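Local coordinates for Alr4995 protein (Nostoc sp., PDB 6LRG) that probably hydrolyses arginine to ornithine, carbon dioxide and ammonia, and may convert that ornithine to proline in a separate NAD-binding part, at residues H30-D35 and L252-K257; K61-L66 and Q91-Y96; L115-A120 and L142-Y147; A123-E128 and T270-D275. All blocks are in the same frame, centred on the assembly; numbering follows the deposited sequence.

Contact 1: residues H30-D35 and L252-K257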
# COMPACT_ATOMS: atom_id res chain seq x y z
N HIS B 30 21.44 18.97 -37.81
CA HIS B 30 22.73 19.57 -38.18
C HIS B 30 23.89 18.93 -37.43
O HIS B 30 24.88 19.59 -37.10
CB HIS B 30 22.71 21.08 -37.94
CG HIS B 30 21.69 21.81 -38.75
ND1 HIS B 30 21.03 21.22 -39.81
CD2 HIS B 30 21.21 23.07 -38.67
CE1 HIS B 30 20.19 22.09 -40.35
NE2 HIS B 30 20.29 23.23 -39.67
N LYS B 31 23.77 17.63 -37.16
CA LYS B 31 24.80 16.87 -36.48
C LYS B 31 25.34 15.86 -37.50
O LYS B 31 26.09 14.93 -37.18
CB LYS B 31 24.20 16.22 -35.20
CG LYS B 31 24.85 14.93 -34.67
CD LYS B 31 24.07 14.29 -33.53
CE LYS B 31 24.39 12.79 -33.43
NZ LYS B 31 25.84 12.47 -33.28
N SER B 32 24.99 16.08 -38.77
CA SER B 32 25.39 15.17 -39.83
C SER B 32 26.76 15.49 -40.45
O SER B 32 27.00 16.62 -40.90
CB SER B 32 24.33 15.15 -40.94
OG SER B 32 24.74 14.31 -42.01
N SER B 33 27.65 14.50 -40.47
CA SER B 33 28.92 14.59 -41.18
C SER B 33 28.71 14.17 -42.63
O SER B 33 28.62 12.97 -42.92
CB SER B 33 29.99 13.72 -40.52
OG SER B 33 30.97 13.29 -41.45
N ARG B 34 28.63 15.13 -43.54
CA ARG B 34 28.31 14.81 -44.92
C ARG B 34 29.36 13.87 -45.51
O ARG B 34 29.04 12.99 -46.31
CB ARG B 34 28.18 16.07 -45.76
CG ARG B 34 27.68 15.79 -47.18
CD ARG B 34 27.47 17.07 -47.98
NE ARG B 34 26.20 17.72 -47.68
CZ ARG B 34 25.79 18.86 -48.24
NH1 ARG B 34 24.61 19.38 -47.92
NH2 ARG B 34 26.57 19.48 -49.12
N ASP B 35 30.62 14.02 -45.10
CA ASP B 35 31.70 13.22 -45.67
C ASP B 35 31.74 11.77 -45.19
O ASP B 35 32.05 10.88 -45.98
CB ASP B 35 33.04 13.90 -45.42
CG ASP B 35 33.14 15.27 -46.07
OD1 ASP B 35 32.44 15.50 -47.09
OD2 ASP B 35 33.93 16.12 -45.59
N LEU B 252 26.90 2.14 -41.46
CA LEU B 252 25.86 3.03 -41.97
C LEU B 252 25.38 3.98 -40.89
O LEU B 252 24.26 4.51 -40.96
CB LEU B 252 24.70 2.22 -42.50
CG LEU B 252 24.96 1.69 -43.90
CD1 LEU B 252 23.87 0.71 -44.26
CD2 LEU B 252 25.00 2.86 -44.87
N THR B 253 26.24 4.20 -39.90
CA THR B 253 25.90 4.95 -38.69
C THR B 253 25.43 6.37 -38.97
O THR B 253 24.62 6.92 -38.22
CB THR B 253 27.10 4.98 -37.72
OG1 THR B 253 28.04 5.99 -38.13
CG2 THR B 253 27.80 3.62 -37.68
N GLU B 254 25.91 6.97 -40.05
CA GLU B 254 25.53 8.35 -40.34
C GLU B 254 24.09 8.43 -40.86
O GLU B 254 23.50 9.52 -40.92
CB GLU B 254 26.50 8.96 -41.35
CG GLU B 254 26.64 10.47 -41.23
CD GLU B 254 27.36 10.91 -39.95
OE1 GLU B 254 28.03 10.07 -39.32
OE2 GLU B 254 27.25 12.10 -39.59
N PHE B 255 23.51 7.29 -41.21
CA PHE B 255 22.13 7.28 -41.69
C PHE B 255 21.16 6.74 -40.64
O PHE B 255 19.97 7.08 -40.64
CB PHE B 255 22.04 6.49 -43.00
CG PHE B 255 22.81 7.12 -44.13
CD1 PHE B 255 22.25 8.15 -44.88
CD2 PHE B 255 24.10 6.71 -44.42
CE1 PHE B 255 22.97 8.74 -45.91
CE2 PHE B 255 24.82 7.29 -45.46
CZ PHE B 255 24.25 8.31 -46.20
N LEU B 256 21.67 5.93 -39.71
CA LEU B 256 20.89 5.57 -38.54
C LEU B 256 20.43 6.82 -37.79
O LEU B 256 19.51 6.75 -36.99
CB LEU B 256 21.68 4.68 -37.58
CG LEU B 256 22.17 3.29 -37.98
CD1 LEU B 256 22.10 2.34 -36.78
CD2 LEU B 256 21.39 2.74 -39.14
N LYS B 257 21.07 7.95 -38.06
CA LYS B 257 20.77 9.20 -37.37
C LYS B 257 19.64 9.99 -38.05
O LYS B 257 19.16 11.00 -37.52
CB LYS B 257 22.04 10.05 -37.28
CG LYS B 257 23.19 9.31 -36.59
CD LYS B 257 24.48 10.13 -36.49
CE LYS B 257 24.24 11.60 -36.80
NZ LYS B 257 25.51 12.38 -36.74
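K257 reaches across to the loop 31-33, where its tip joins K31 O and, weakly, E254 of its own segment. Its CB points at the 30-35 segment, and the chain continues straight through CG to CD, which comes to 4.1 Å from K31 CE. There the chain bends almost eclipsed (chi3 13°), bringing CE over K31 CE at 3.6 Å, the two side chains crossing at about a right angle. At the tip, NZ donates to K31 O at 2.7 Å, lying 50° above the carbonyl plane. The same NZ makes a weak salt bridge of 3.4 Å to OE2 of E254. In the pentein fold expected of this family, the contact joins the short, weakly bonded helical turn 253-256 to the loop that leads into helix 34-49, where S33 is the N-cap, its OG accepting from R36 N. E254 OE2 accepts from S33 N at 2.6 Å with a fairly straight N-H (163°), while its OE1 pairs with R36. With an alanine in place of K257, K31 O would probably be left without its ammonium partner and E254 without one of its two cationic neighbours. K31 NZ lies 3.5 Å from K257 NZ, a like-charge approach that the E254 carboxylate probably helps to offset.

Contact 2: residues K61-L66 and Q91-Y96. With ORN (L-ornithine), chain E.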
# COMPACT_ATOMS: atom_id res chain seq x y z
N LYS B 61 18.59 19.67 -53.65
CA LYS B 61 18.76 20.51 -52.47
C LYS B 61 17.40 20.71 -51.82
O LYS B 61 16.45 21.11 -52.50
CB LYS B 61 19.37 21.86 -52.83
CG LYS B 61 20.73 21.82 -53.50
CD LYS B 61 21.68 22.86 -52.88
CE LYS B 61 23.00 22.97 -53.66
NZ LYS B 61 23.42 24.40 -53.87
N GLY B 62 17.31 20.45 -50.52
CA GLY B 62 16.10 20.76 -49.79
C GLY B 62 15.26 19.54 -49.50
O GLY B 62 14.19 19.63 -48.88
N TRP B 63 15.74 18.40 -49.95
CA TRP B 63 15.07 17.14 -49.69
C TRP B 63 16.11 16.11 -49.33
O TRP B 63 16.42 15.23 -50.12
CB TRP B 63 14.26 16.69 -50.90
CG TRP B 63 13.44 17.80 -51.47
CD1 TRP B 63 13.69 18.50 -52.62
CD2 TRP B 63 12.24 18.35 -50.91
NE1 TRP B 63 12.70 19.45 -52.82
CE2 TRP B 63 11.81 19.38 -51.77
CE3 TRP B 63 11.49 18.06 -49.77
CZ2 TRP B 63 10.66 20.13 -51.53
CZ3 TRP B 63 10.35 18.81 -49.52
CH2 TRP B 63 9.95 19.84 -50.40
N PRO B 64 16.67 16.23 -48.12
CA PRO B 64 17.81 15.39 -47.70
C PRO B 64 17.44 13.92 -47.57
O PRO B 64 18.32 13.06 -47.65
CB PRO B 64 18.19 15.97 -46.34
CG PRO B 64 16.91 16.55 -45.81
CD PRO B 64 16.17 17.07 -47.02
N ASP B 65 16.15 13.63 -47.35
CA ASP B 65 15.70 12.26 -47.15
C ASP B 65 15.47 11.56 -48.50
O ASP B 65 15.01 10.42 -48.54
CB ASP B 65 14.41 12.24 -46.32
CG ASP B 65 14.66 12.45 -44.82
OD1 ASP B 65 15.43 11.67 -44.23
OD2 ASP B 65 14.08 13.40 -44.24
N LEU B 66 15.81 12.23 -49.59
CA LEU B 66 15.70 11.63 -50.91
C LEU B 66 16.59 10.39 -51.03
O LEU B 66 16.33 9.49 -51.82
CB LEU B 66 16.05 12.64 -51.99
CG LEU B 66 15.41 12.40 -53.36
CD1 LEU B 66 13.91 12.55 -53.23
CD2 LEU B 66 15.97 13.35 -54.42
N GLN B 91 7.05 15.41 -48.63
CA GLN B 91 6.11 15.42 -49.74
C GLN B 91 6.72 15.99 -51.01
O GLN B 91 6.32 15.61 -52.11
CB GLN B 91 4.85 16.19 -49.35
CG GLN B 91 3.95 15.40 -48.39
CD GLN B 91 2.74 16.18 -47.91
OE1 GLN B 91 2.39 17.22 -48.46
NE2 GLN B 91 2.09 15.68 -46.87
N GLY B 92 7.70 16.88 -50.88
CA GLY B 92 8.34 17.45 -52.04
C GLY B 92 9.20 16.45 -52.80
O GLY B 92 9.60 16.70 -53.95
N GLU B 93 9.51 15.32 -52.17
CA GLU B 93 10.29 14.29 -52.84
C GLU B 93 9.45 13.57 -53.89
O GLU B 93 10.00 12.96 -54.82
CB GLU B 93 10.83 13.27 -51.84
CG GLU B 93 11.71 13.81 -50.74
CD GLU B 93 12.04 12.74 -49.70
OE1 GLU B 93 11.98 11.54 -50.04
OE2 GLU B 93 12.33 13.10 -48.55
N GLU B 94 8.13 13.64 -53.72
CA GLU B 94 7.21 12.88 -54.57
C GLU B 94 7.28 13.17 -56.07
O GLU B 94 7.24 12.24 -56.87
CB GLU B 94 5.77 13.08 -54.08
CG GLU B 94 5.47 12.29 -52.83
CD GLU B 94 4.22 12.76 -52.10
OE1 GLU B 94 3.38 13.44 -52.73
OE2 GLU B 94 4.08 12.45 -50.90
N PRO B 95 7.37 14.46 -56.47
CA PRO B 95 7.51 14.63 -57.92
C PRO B 95 8.80 14.02 -58.48
O PRO B 95 8.76 13.47 -59.58
CB PRO B 95 7.52 16.15 -58.09
CG PRO B 95 6.78 16.66 -56.90
CD PRO B 95 7.15 15.74 -55.78
N TYR B 96 9.90 14.08 -57.73
CA TYR B 96 11.17 13.58 -58.23
C TYR B 96 11.18 12.08 -58.31
O TYR B 96 11.78 11.51 -59.21
CB TYR B 96 12.33 14.05 -57.37
CG TYR B 96 12.49 15.54 -57.44
CD1 TYR B 96 13.07 16.14 -58.55
CD2 TYR B 96 12.02 16.35 -56.42
CE1 TYR B 96 13.20 17.52 -58.62
CE2 TYR B 96 12.14 17.72 -56.48
CZ TYR B 96 12.73 18.31 -57.58
OH TYR B 96 12.85 19.68 -57.62
N ORN E . 13.87 10.55 -42.32
CA ORN E . 13.16 9.52 -43.01
CB ORN E . 13.79 8.16 -42.75
CG ORN E . 13.06 7.10 -43.53
CD ORN E . 13.82 5.79 -43.46
NE ORN E . 12.95 4.69 -43.76
C ORN E . 11.72 9.54 -42.56
O ORN E . 10.79 9.25 -43.34
OXT ORN E . 11.47 9.89 -41.38
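D65, whose CB rests 3.2 Å from OE2 of E93, takes the alpha-amino group of bound L-ornithine on OD1: ORN N donates to D65 OD1 at 2.7 Å, and Y19 OH holds OD2. E93 runs beside this loop with its chain extended beyond CG (chi2 173°), which carries its carboxylate to the backbone of D65. OE2 pairs with R90 NE, and R90 in turn donates to the ornithine. L66 and E93 run antiparallel alongside each other, L66 CD1 touching E93 CB at 3.5 Å. Further out, the indole of W63 lies against the turn at G92. The CA of G92 sits over one face of the six-membered ring, 3.5 Å from its centroid and 19° off the normal, a CH-pi contact. The lack of a side chain on G92 lets the indole come this close. The Y96 ring meets the indole obliquely, its CE2 4.1 Å from W63 NE1. With an alanine in place of W63, the turn at G92 would probably lose its aromatic cover and the Y96 ring would be likelier to turn. Two acidic residues thus serve the ligand at different removes, D65 binding the alpha-amino group of the ornithine directly and E93 probably helping to position R90, which also binds it.

Contact 3: residues L115-A120 and L142-Y147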
# COMPACT_ATOMS: atom_id res chain seq x y z
N LEU B 115 -4.64 9.55 -48.14
CA LEU B 115 -4.13 8.26 -47.67
C LEU B 115 -2.62 8.17 -47.73
O LEU B 115 -2.06 7.86 -48.79
CB LEU B 115 -4.70 7.10 -48.46
CG LEU B 115 -6.20 6.89 -48.48
CD1 LEU B 115 -6.49 5.71 -49.37
CD2 LEU B 115 -6.73 6.66 -47.08
N PRO B 116 -1.95 8.44 -46.61
CA PRO B 116 -0.50 8.21 -46.57
C PRO B 116 -0.12 6.76 -46.84
O PRO B 116 -0.78 5.82 -46.40
CB PRO B 116 -0.11 8.62 -45.14
CG PRO B 116 -1.41 8.73 -44.40
CD PRO B 116 -2.41 9.15 -45.41
N PHE B 117 0.95 6.60 -47.59
CA PHE B 117 1.52 5.30 -47.87
C PHE B 117 2.96 5.52 -48.25
O PHE B 117 3.23 6.36 -49.10
CB PHE B 117 0.79 4.58 -49.00
CG PHE B 117 1.54 3.42 -49.53
CD1 PHE B 117 1.69 2.28 -48.77
CD2 PHE B 117 2.14 3.47 -50.78
CE1 PHE B 117 2.39 1.20 -49.24
CE2 PHE B 117 2.86 2.39 -51.27
CZ PHE B 117 2.98 1.26 -50.49
N GLU B 118 3.88 4.81 -47.62
CA GLU B 118 5.28 5.21 -47.73
C GLU B 118 6.17 4.12 -48.32
O GLU B 118 7.32 3.95 -47.92
CB GLU B 118 5.81 5.67 -46.37
CG GLU B 118 5.03 6.89 -45.83
CD GLU B 118 5.81 7.77 -44.85
OE1 GLU B 118 6.87 7.33 -44.34
OE2 GLU B 118 5.36 8.92 -44.58
N GLY B 119 5.65 3.40 -49.31
CA GLY B 119 6.47 2.62 -50.22
C GLY B 119 6.94 1.25 -49.77
O GLY B 119 6.37 0.65 -48.86
N ALA B 120 7.99 0.77 -50.42
CA ALA B 120 8.54 -0.53 -50.08
C ALA B 120 9.09 -0.47 -48.67
O ALA B 120 9.21 -1.49 -48.00
CB ALA B 120 9.63 -0.94 -51.08
N LEU B 142 -3.93 2.16 -42.88
CA LEU B 142 -4.55 0.86 -43.14
C LEU B 142 -5.36 0.85 -44.42
O LEU B 142 -5.36 -0.13 -45.16
CB LEU B 142 -5.45 0.47 -41.97
CG LEU B 142 -6.27 -0.80 -42.20
CD1 LEU B 142 -5.35 -1.97 -42.40
CD2 LEU B 142 -7.21 -1.05 -41.02
N ASP B 143 -6.07 1.95 -44.67
CA ASP B 143 -6.97 2.07 -45.82
C ASP B 143 -6.27 2.16 -47.20
O ASP B 143 -6.93 2.10 -48.23
CB ASP B 143 -7.86 3.29 -45.65
CG ASP B 143 -9.18 2.96 -44.97
OD1 ASP B 143 -9.50 1.76 -44.86
OD2 ASP B 143 -9.89 3.89 -44.55
N SER B 144 -4.95 2.34 -47.22
CA SER B 144 -4.24 2.25 -48.50
C SER B 144 -4.08 0.78 -48.93
O SER B 144 -3.97 0.50 -50.11
CB SER B 144 -2.87 2.94 -48.42
OG SER B 144 -2.00 2.26 -47.53
N HIS B 145 -4.08 -0.15 -47.97
CA HIS B 145 -3.81 -1.56 -48.29
C HIS B 145 -4.68 -2.16 -49.40
O HIS B 145 -4.17 -2.90 -50.24
CB HIS B 145 -3.91 -2.41 -47.02
CG HIS B 145 -2.84 -2.11 -46.02
ND1 HIS B 145 -2.59 -2.92 -44.93
CD2 HIS B 145 -1.94 -1.11 -45.96
CE1 HIS B 145 -1.59 -2.42 -44.24
NE2 HIS B 145 -1.18 -1.32 -44.84
N PRO B 146 -5.99 -1.87 -49.42
CA PRO B 146 -6.77 -2.43 -50.55
C PRO B 146 -6.45 -1.79 -51.91
O PRO B 146 -6.79 -2.36 -52.94
CB PRO B 146 -8.22 -2.13 -50.15
CG PRO B 146 -8.18 -1.96 -48.65
CD PRO B 146 -6.87 -1.27 -48.41
N TYR B 147 -5.82 -0.62 -51.91
CA TYR B 147 -5.36 -0.05 -53.17
C TYR B 147 -4.11 -0.79 -53.63
O TYR B 147 -3.91 -0.99 -54.82
CB TYR B 147 -5.05 1.44 -53.01
CG TYR B 147 -6.26 2.33 -52.85
CD1 TYR B 147 -6.91 2.86 -53.97
CD2 TYR B 147 -6.74 2.66 -51.58
CE1 TYR B 147 -8.02 3.70 -53.81
CE2 TYR B 147 -7.84 3.48 -51.42
CZ TYR B 147 -8.46 4.00 -52.53
OH TYR B 147 -9.55 4.83 -52.35
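L115 overlaps the 3-10 turn 142-144 with CD2 and the first turn of helix 145-152, at Y147, with CD1, a case in which one forked side chain fills the angle between a short 3-10 turn and the helix that follows. CD1 presses against the Y147 ring, 3.3 Å from CE2, the two side chains crossing at about a right angle and the methyl meeting the ring obliquely. CD2 lies instead against CB of D143 at 3.8 Å. Because CG of L115 stands anti to its carbonyl carbon (chi1 -60°), the fork is directed at the turn. The Y147 ring has the carbonyl oxygens of D143 and S144 at its edge, in its plane.

Beyond the leucine, F117 borders S144, with CD1 and CB of F117 each 3.9 Å from S144 OG. That hydroxyl is swung between the backbone N and the carbonyl carbon of its own residue (chi1 66°), and it bonds back to E141 O. Within its own loop, G119 N lies 3.5 Å above one face of the F117 ring, over its centre.

D143 is buried with its carboxylate well supplied, OD1 bonded to S336 OG and OD2 to K334 NZ. R325 of the second subunit also pairs with OD2 and packs on L115, which makes this corner part of a subunit interface. Within the chain, L142, H145 and P146 lean on V283 of strand 280-292, H145 also touches A134 of strand 132-136, and F117 rests on L74 of strand 73-76.

Contact 4: residues A123-E128 and T270-D275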
# COMPACT_ATOMS: atom_id res chain seq x y z
N ALA B 123 6.17 -1.68 -46.96
CA ALA B 123 5.45 -2.80 -47.56
C ALA B 123 6.42 -3.73 -48.24
O ALA B 123 7.01 -3.39 -49.27
CB ALA B 123 4.39 -2.31 -48.54
N LEU B 124 6.56 -4.93 -47.69
CA LEU B 124 7.62 -5.82 -48.11
C LEU B 124 7.12 -7.06 -48.80
O LEU B 124 6.22 -7.75 -48.31
CB LEU B 124 8.49 -6.19 -46.92
CG LEU B 124 9.39 -5.00 -46.57
CD1 LEU B 124 10.56 -5.40 -45.71
CD2 LEU B 124 9.90 -4.42 -47.88
N LEU B 125 7.70 -7.34 -49.95
CA LEU B 125 7.29 -8.46 -50.76
C LEU B 125 7.82 -9.76 -50.17
O LEU B 125 8.93 -9.82 -49.63
CB LEU B 125 7.79 -8.28 -52.19
CG LEU B 125 6.82 -8.53 -53.33
CD1 LEU B 125 5.49 -7.88 -53.07
CD2 LEU B 125 7.44 -7.98 -54.61
N ASP B 126 7.01 -10.80 -50.24
CA ASP B 126 7.50 -12.15 -50.00
C ASP B 126 8.43 -12.50 -51.17
O ASP B 126 8.05 -12.34 -52.34
CB ASP B 126 6.34 -13.14 -49.87
CG ASP B 126 6.81 -14.57 -49.76
OD1 ASP B 126 7.38 -14.94 -48.71
OD2 ASP B 126 6.58 -15.33 -50.73
N ARG B 127 9.64 -12.94 -50.85
CA ARG B 127 10.68 -13.06 -51.87
C ARG B 127 10.37 -14.14 -52.92
O ARG B 127 10.89 -14.09 -54.03
CB ARG B 127 12.03 -13.32 -51.22
CG ARG B 127 12.39 -12.24 -50.22
CD ARG B 127 13.15 -11.09 -50.86
NE ARG B 127 12.30 -10.23 -51.69
CZ ARG B 127 12.45 -10.06 -53.00
NH1 ARG B 127 11.63 -9.25 -53.66
NH2 ARG B 127 13.40 -10.70 -53.66
N GLU B 128 9.49 -15.07 -52.58
CA GLU B 128 8.99 -15.99 -53.59
C GLU B 128 7.75 -15.41 -54.25
O GLU B 128 7.13 -16.07 -55.08
CB GLU B 128 8.69 -17.37 -52.99
CG GLU B 128 9.91 -18.26 -52.72
CD GLU B 128 10.96 -18.24 -53.83
OE1 GLU B 128 10.64 -18.60 -54.99
OE2 GLU B 128 12.13 -17.86 -53.54
N THR B 270 13.46 -4.58 -59.72
CA THR B 270 13.29 -5.87 -60.42
C THR B 270 12.61 -6.90 -59.51
O THR B 270 13.29 -7.58 -58.74
CB THR B 270 14.66 -6.46 -60.89
OG1 THR B 270 15.28 -5.60 -61.85
CG2 THR B 270 14.48 -7.83 -61.52
N GLU B 271 11.29 -7.04 -59.59
CA GLU B 271 10.59 -7.88 -58.61
C GLU B 271 9.86 -9.09 -59.21
O GLU B 271 9.47 -9.07 -60.38
CB GLU B 271 9.60 -7.01 -57.79
CG GLU B 271 10.25 -6.04 -56.77
CD GLU B 271 10.99 -6.73 -55.61
OE1 GLU B 271 11.52 -7.86 -55.78
OE2 GLU B 271 11.07 -6.14 -54.51
N PRO B 272 9.65 -10.15 -58.39
CA PRO B 272 9.06 -11.44 -58.83
C PRO B 272 7.56 -11.42 -59.13
O PRO B 272 6.79 -11.63 -58.18
CB PRO B 272 9.33 -12.37 -57.63
CG PRO B 272 9.32 -11.44 -56.44
CD PRO B 272 10.02 -10.21 -56.95
N VAL B 273 7.14 -11.23 -60.38
CA VAL B 273 5.71 -11.31 -60.72
C VAL B 273 5.23 -12.71 -61.06
O VAL B 273 5.67 -13.31 -62.04
CB VAL B 273 5.34 -10.44 -61.89
CG1 VAL B 273 3.82 -10.47 -62.10
CG2 VAL B 273 5.79 -9.06 -61.63
N ARG B 274 4.29 -13.21 -60.27
CA ARG B 274 3.92 -14.61 -60.37
C ARG B 274 2.58 -14.91 -61.03
O ARG B 274 1.58 -14.22 -60.85
CB ARG B 274 3.92 -15.25 -58.99
CG ARG B 274 5.27 -15.75 -58.52
CD ARG B 274 5.15 -16.32 -57.12
NE ARG B 274 4.66 -17.70 -57.05
CZ ARG B 274 5.31 -18.70 -56.45
NH1 ARG B 274 4.77 -19.92 -56.43
NH2 ARG B 274 6.49 -18.50 -55.87
N ASP B 275 2.67 -15.91 -61.89
CA ASP B 275 1.83 -17.09 -61.83
C ASP B 275 0.52 -16.92 -61.00
O ASP B 275 -0.39 -16.26 -61.50
CB ASP B 275 2.77 -18.22 -61.34
CG ASP B 275 2.06 -19.46 -60.90
OD1 ASP B 275 1.75 -20.33 -61.75
OD2 ASP B 275 1.88 -19.59 -59.67
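The chain runs past itself where E128 and P272 come nearest, their CA atoms 6.9 Å apart, and the directions of residues 125-128 and 271-274 differ by 56°, so the two meet at a slant instead of pairing by backbone. Side chains therefore do the joining. L125 approaches E271 from the opposite direction, with CD2 3.9 Å from E271 CD, and the same methyl lies 4.1 Å from P272 CD. R127 starts out away from the other segment and folds back through a bend at chi2 (-89°) and a second at chi3, which lays NH1 against E271 OE1 in a short salt bridge of 2.5 Å. The oxygen is used on its syn side and sits at the guanidinium edge, though the N-H is bent (137°). R268 lies close to R127, and the long, weak ion pair of R268 NE with E271 OE1 probably eases the crowding of like charges. The approach of R274 NH2 to E128 O is doubtful in detail; R274 also pairs with E276 through NH1. This is packing at a sheet edge: strand 123-125, outermost within this chain of a mixed sheet, pairs antiparallel with strand 132-136 and is flanked here by the loop leading into strand 280-292.

Contacts 2 and 3 follow in series inside the loop closed by contact 1, while contact 4 alternates along the sequence with contacts 1 and 3. Centres lie about 18 Å apart from contact 1 to 2, about 19 Å from 2 to 3 and about 17 Å from 3 to 4. Contact 4 lies at strand 123-125, the edge within this chain of the six-stranded mixed sheet; contact 3 packs on strand 280-292 of that sheet and touches contact 4, F117 CE1 being 4.1 Å from A123 CB. Contacts 1 to 3 adjoin the ornithine site of the dimethylarginine-dimethylhydrolase-like region: D65 binds the ligand, A258, next after K257, offers its backbone O, and E118 holds R139 and H168, which both hydrogen-bond to the ornithine.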